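Local coordinates for protein transmembrane oligosaccharyl transferase (Archaeoglobus fulgidus, PDB 3WAJ) that belongs to the STT3/AglB family of membrane-embedded oligosaccharyl transferases, pairing a helical membrane region with a soluble C-terminal part and holding a zinc ion, at residues I696-Y701 and Y770-E775; T508-N513 and A561-I566. All blocks are in the same frame, centred on the assembly; numbering follows the deposited sequence.

Interaction 1. Residues I696-Y701 and Y770-E775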
# COMPACT_ATOMS: atom_id res chain seq x y z
N ILE A 696 20.34 -15.94 -10.37
CA ILE A 696 21.57 -15.15 -10.41
C ILE A 696 22.01 -14.66 -9.04
O ILE A 696 23.17 -14.28 -8.85
CB ILE A 696 21.49 -13.97 -11.38
CG1 ILE A 696 20.36 -13.03 -10.98
CG2 ILE A 696 21.29 -14.47 -12.80
CD1 ILE A 696 20.21 -11.84 -11.92
N TYR A 697 21.06 -14.67 -8.10
CA TYR A 697 21.27 -14.17 -6.74
C TYR A 697 20.15 -14.63 -5.80
O TYR A 697 18.98 -14.68 -6.21
CB TYR A 697 21.32 -12.63 -6.76
CG TYR A 697 21.41 -11.93 -5.41
CD1 TYR A 697 20.27 -11.72 -4.63
CD2 TYR A 697 22.62 -11.43 -4.95
CE1 TYR A 697 20.35 -11.05 -3.40
CE2 TYR A 697 22.71 -10.76 -3.73
CZ TYR A 697 21.57 -10.58 -2.96
OH TYR A 697 21.66 -9.93 -1.75
N GLU A 698 20.49 -14.95 -4.56
CA GLU A 698 19.47 -15.06 -3.50
C GLU A 698 19.96 -14.38 -2.22
O GLU A 698 21.16 -14.24 -2.00
CB GLU A 698 19.09 -16.52 -3.19
CG GLU A 698 20.18 -17.33 -2.45
CD GLU A 698 19.70 -18.72 -2.01
OE1 GLU A 698 18.46 -18.96 -1.95
OE2 GLU A 698 20.54 -19.60 -1.72
N SER A 699 19.02 -13.94 -1.40
CA SER A 699 19.35 -13.32 -0.12
C SER A 699 19.58 -14.38 0.93
O SER A 699 19.47 -15.58 0.67
CB SER A 699 18.17 -12.49 0.36
OG SER A 699 17.05 -13.32 0.60
N ASP A 700 19.85 -13.91 2.14
CA ASP A 700 19.91 -14.74 3.32
C ASP A 700 18.56 -15.43 3.60
O ASP A 700 17.53 -15.09 3.00
CB ASP A 700 20.31 -13.86 4.50
CG ASP A 700 21.08 -14.63 5.55
OD1 ASP A 700 21.06 -15.88 5.50
OD2 ASP A 700 21.69 -13.97 6.43
N TYR A 701 18.58 -16.40 4.52
CA TYR A 701 17.40 -17.20 4.87
C TYR A 701 16.34 -16.37 5.59
O TYR A 701 16.65 -15.30 6.13
CB TYR A 701 17.81 -18.36 5.79
CG TYR A 701 18.63 -19.42 5.10
CD1 TYR A 701 18.03 -20.35 4.27
CD2 TYR A 701 20.01 -19.50 5.29
CE1 TYR A 701 18.76 -21.33 3.64
CE2 TYR A 701 20.77 -20.49 4.65
CZ TYR A 701 20.12 -21.39 3.83
OH TYR A 701 20.83 -22.38 3.19
N TYR A 770 15.12 -15.94 1.31
CA TYR A 770 13.85 -15.20 1.37
C TYR A 770 13.54 -14.57 0.00
O TYR A 770 12.41 -14.66 -0.49
CB TYR A 770 13.95 -14.10 2.43
CG TYR A 770 12.64 -13.51 2.88
CD1 TYR A 770 12.17 -13.72 4.17
CD2 TYR A 770 11.87 -12.70 2.04
CE1 TYR A 770 10.98 -13.16 4.61
CE2 TYR A 770 10.67 -12.14 2.48
CZ TYR A 770 10.24 -12.39 3.76
OH TYR A 770 9.06 -11.86 4.21
N VAL A 771 14.54 -13.92 -0.59
CA VAL A 771 14.38 -13.28 -1.89
C VAL A 771 15.29 -13.94 -2.91
O VAL A 771 16.46 -14.18 -2.63
CB VAL A 771 14.71 -11.78 -1.82
CG1 VAL A 771 14.43 -11.12 -3.17
CG2 VAL A 771 13.89 -11.10 -0.74
N LYS A 772 14.74 -14.25 -4.08
CA LYS A 772 15.53 -14.83 -5.17
C LYS A 772 15.35 -14.02 -6.46
O LYS A 772 14.26 -13.57 -6.76
CB LYS A 772 15.15 -16.29 -5.41
CG LYS A 772 15.54 -17.21 -4.27
CD LYS A 772 14.94 -18.58 -4.49
CE LYS A 772 14.89 -19.38 -3.20
NZ LYS A 772 14.62 -20.80 -3.50
N ILE A 773 16.44 -13.84 -7.19
CA ILE A 773 16.40 -13.13 -8.46
C ILE A 773 16.78 -14.06 -9.61
O ILE A 773 17.79 -14.77 -9.56
CB ILE A 773 17.36 -11.94 -8.44
CG1 ILE A 773 16.99 -10.98 -7.32
CG2 ILE A 773 17.36 -11.19 -9.77
CD1 ILE A 773 17.97 -9.83 -7.15
N PHE A 774 15.98 -14.06 -10.66
CA PHE A 774 16.28 -14.86 -11.84
C PHE A 774 16.44 -13.96 -13.07
O PHE A 774 15.86 -12.86 -13.13
CB PHE A 774 15.16 -15.86 -12.09
CG PHE A 774 14.93 -16.80 -10.94
CD1 PHE A 774 15.45 -18.09 -10.97
CD2 PHE A 774 14.19 -16.40 -9.82
CE1 PHE A 774 15.26 -18.98 -9.90
CE2 PHE A 774 13.98 -17.29 -8.75
CZ PHE A 774 14.52 -18.58 -8.80
N GLU A 775 17.22 -14.42 -14.04
CA GLU A 775 17.36 -13.72 -15.31
C GLU A 775 16.66 -14.49 -16.41
O GLU A 775 16.86 -15.71 -16.56
CB GLU A 775 18.84 -13.54 -15.70
CG GLU A 775 19.01 -12.71 -16.97
CD GLU A 775 20.45 -12.62 -17.44
OE1 GLU A 775 21.28 -13.46 -17.00
OE2 GLU A 775 20.76 -11.72 -18.25
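A classic beta bulge marks the antiparallel pairing of I696-E698 with V771-E775: I696 and Y697 both lie opposite I773. The backbone of I773 serves the two residues in turn, its O accepting from I696 N at 2.9 Å and its N donating to Y697 O at 2.8 Å, both nearly straight. The two isoleucines, branched and apolar, fill buried space beside the bulge, while Y697, partly exposed, brings a flat ring that can also stack on W509. CG2 of I773 meets CD1 of I696 at 3.6 Å, and the other branch, ending in CD1, comes obliquely to Y697 CD1 at 3.9 Å. Because CG1 of I696 is wedged between its backbone N and carbonyl carbon (chi1 60°), its chain swings in towards I773 and CG2 is left to touch E775 CB.

Beyond the bulge, E698 and K772 form a non-hydrogen-bonded pair, and their side chains run alongside each other with E698 CB 3.8 Å from K772 CG. Their charged ends stop short of a salt bridge and look elsewhere, E698 to T801 and R805, K772 to D686. Past the strand, S699 continues the cross-chain hydrogen bonding. Its N donates to V771 O, and its small hydroxyl is tucked back over its own backbone (chi1 63°), where S699 OG accepts from V771 N at 2.8 Å and donates to D700 O at 3.0 Å. D700 O also receives Y770 N at 3.1 Å, so one carbonyl and one hydroxyl together close the end of the pairing.

Strand 693-698 is an outermost strand of the mixed sheet, whereas 771-776 continues inward, with K772 and F774 bonded to S610 and V608 of strand 605-611. Helix 501-513 covers the face carrying Y697 and I773, touching Y697 through A506 and V771 through W503.

Interaction 2. Residues T508-N513 and A561-I566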
# COMPACT_ATOMS: atom_id res chain seq x y z
N THR A 508 19.41 -3.41 -3.93
CA THR A 508 20.66 -2.65 -4.12
C THR A 508 21.61 -3.47 -4.96
O THR A 508 22.31 -2.94 -5.81
CB THR A 508 21.38 -2.23 -2.82
OG1 THR A 508 21.62 -3.38 -2.01
CG2 THR A 508 20.56 -1.20 -2.04
N TRP A 509 21.63 -4.78 -4.72
CA TRP A 509 22.44 -5.67 -5.55
C TRP A 509 22.03 -5.56 -7.01
O TRP A 509 22.87 -5.41 -7.89
CB TRP A 509 22.31 -7.13 -5.09
CG TRP A 509 23.15 -8.06 -5.91
CD1 TRP A 509 24.46 -8.42 -5.68
CD2 TRP A 509 22.76 -8.76 -7.12
NE1 TRP A 509 24.90 -9.28 -6.66
CE2 TRP A 509 23.88 -9.50 -7.55
CE3 TRP A 509 21.58 -8.80 -7.87
CZ2 TRP A 509 23.85 -10.30 -8.71
CZ3 TRP A 509 21.54 -9.60 -9.01
CH2 TRP A 509 22.67 -10.35 -9.42
N MET A 510 20.73 -5.64 -7.26
CA MET A 510 20.18 -5.55 -8.61
C MET A 510 20.62 -4.27 -9.30
O MET A 510 21.03 -4.30 -10.47
CB MET A 510 18.64 -5.67 -8.60
CG MET A 510 18.03 -5.44 -9.98
SD MET A 510 16.27 -5.79 -10.07
CE MET A 510 16.23 -7.58 -10.14
N ARG A 511 20.55 -3.15 -8.57
CA ARG A 511 20.92 -1.85 -9.13
C ARG A 511 22.34 -1.85 -9.66
O ARG A 511 22.65 -1.19 -10.66
CB ARG A 511 20.74 -0.75 -8.08
CG ARG A 511 21.29 0.64 -8.49
CD ARG A 511 20.91 1.71 -7.47
NE ARG A 511 21.36 3.06 -7.83
CZ ARG A 511 21.08 4.17 -7.14
NH1 ARG A 511 20.35 4.10 -6.04
NH2 ARG A 511 21.53 5.34 -7.56
N GLU A 512 23.19 -2.62 -9.00
CA GLU A 512 24.62 -2.60 -9.27
C GLU A 512 25.05 -3.67 -10.28
O GLU A 512 26.05 -3.50 -10.97
CB GLU A 512 25.40 -2.76 -7.95
CG GLU A 512 26.93 -2.72 -8.09
CD GLU A 512 27.48 -1.36 -8.51
OE1 GLU A 512 26.76 -0.34 -8.37
OE2 GLU A 512 28.64 -1.30 -8.98
N ASN A 513 24.28 -4.74 -10.40
CA ASN A 513 24.77 -5.92 -11.11
C ASN A 513 23.97 -6.33 -12.35
O ASN A 513 24.27 -7.34 -12.97
CB ASN A 513 24.91 -7.11 -10.13
CG ASN A 513 25.96 -6.85 -9.06
OD1 ASN A 513 27.16 -7.07 -9.28
ND2 ASN A 513 25.53 -6.35 -7.90
N ALA A 561 16.16 -0.51 -6.52
CA ALA A 561 16.92 -1.11 -7.61
C ALA A 561 17.13 -0.15 -8.78
O ALA A 561 17.97 -0.40 -9.64
CB ALA A 561 16.25 -2.39 -8.08
N HIS A 562 16.35 0.94 -8.82
CA HIS A 562 16.27 1.79 -10.02
C HIS A 562 16.09 0.93 -11.28
O HIS A 562 16.76 1.15 -12.29
CB HIS A 562 17.53 2.67 -10.17
CG HIS A 562 17.59 3.84 -9.23
ND1 HIS A 562 18.66 4.71 -9.20
CD2 HIS A 562 16.73 4.27 -8.27
CE1 HIS A 562 18.45 5.63 -8.28
NE2 HIS A 562 17.28 5.39 -7.70
N ARG A 563 15.20 -0.06 -11.20
CA ARG A 563 14.79 -0.83 -12.37
C ARG A 563 13.29 -0.68 -12.57
O ARG A 563 12.62 -0.08 -11.75
CB ARG A 563 15.22 -2.31 -12.26
CG ARG A 563 16.73 -2.49 -12.30
CD ARG A 563 17.39 -1.85 -13.55
NE ARG A 563 18.85 -2.04 -13.56
CZ ARG A 563 19.73 -1.20 -13.01
NH1 ARG A 563 19.30 -0.08 -12.43
NH2 ARG A 563 21.03 -1.47 -13.05
N MET A 564 12.76 -1.23 -13.66
CA MET A 564 11.37 -0.93 -13.98
C MET A 564 10.45 -2.13 -13.76
O MET A 564 10.51 -3.10 -14.50
CB MET A 564 11.26 -0.43 -15.42
CG MET A 564 12.20 0.73 -15.74
SD MET A 564 12.08 1.17 -17.48
CE MET A 564 12.84 2.81 -17.51
N PRO A 565 9.57 -2.04 -12.74
CA PRO A 565 8.67 -3.15 -12.42
C PRO A 565 7.46 -3.21 -13.34
O PRO A 565 6.90 -2.18 -13.75
CB PRO A 565 8.22 -2.83 -10.98
CG PRO A 565 8.23 -1.32 -10.94
CD PRO A 565 9.46 -0.94 -11.77
N ILE A 566 7.07 -4.43 -13.65
CA ILE A 566 5.87 -4.70 -14.43
C ILE A 566 4.60 -4.33 -13.62
O ILE A 566 3.60 -3.84 -14.17
CB ILE A 566 5.86 -6.20 -14.82
CG1 ILE A 566 6.43 -6.39 -16.23
CG2 ILE A 566 4.46 -6.85 -14.65
CD1 ILE A 566 7.96 -6.27 -16.30
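Helix 501-513 packs through M510 and R511 against A561-R563, the turn by which a beta-alpha-beta crossover leaves helix 554-561, a helix that begins at the end of the family's WWDYG signature, for strand 564-565. H562 breaks the helix with a positive phi of 47°.

The tight, buried part combines an apolar patch with backbone packing. M510, flexible and unbranched, lays its thioether against A561 CB, SD at 3.9 Å, and its CG lies 4.0 Å from R563 CG. A561 offers a mere methyl group, consistent with the close approach of the helix: R511 CB sits 3.2 Å from A561 O, which also receives a CA-H...O contact from R511 CA.

Towards the more open side, R511 and H562 overlap without a direct hydrogen bond. R511, partly exposed and extended along its whole chain, runs beside H562 in the same direction. Its NH1 lies over one face of the imidazole, offset toward the rim, and H562 CE1 lies over the guanidinium, 3.2 Å from R511 NH2; the planes are 35° apart. D521 holds H562 ND1 by a hydrogen bond but reaches R511 only as a long, weak ion pair.

R563, bent at chi2 (-55°), folds its buried guanidinium back between the two backbones. NE bonds Y545 OH, NH2 bonds T514 O and, weakly, R511 O, and NH1 donates to H562 O at 2.8 Å from above the carbonyl plane, with that oxygen close to the guanidinium plane.

Overall arrangement
Interaction 2 closes along the chain before interaction 1 opens, and their centres lie 13 Å apart. Helix 501-513 and the five-stranded mixed sheet join them: interaction 1 includes the edge strand 693-698, while interaction 2 lies at the turn leading into 564-565, the strand at the other edge. The helix lies across one sheet face and reaches both contacts from neighbouring residues. W509 stacks its ring on Y697, with W509 CD2 3.4 Å from Y697 CD2, and M510 CE meets I773 CG2 at 3.8 Å. Strands 693-698 and 771-776, which come much later in the chain, are thus built into the same sheet and hydrophobic core as the residues near the WWDYG signature.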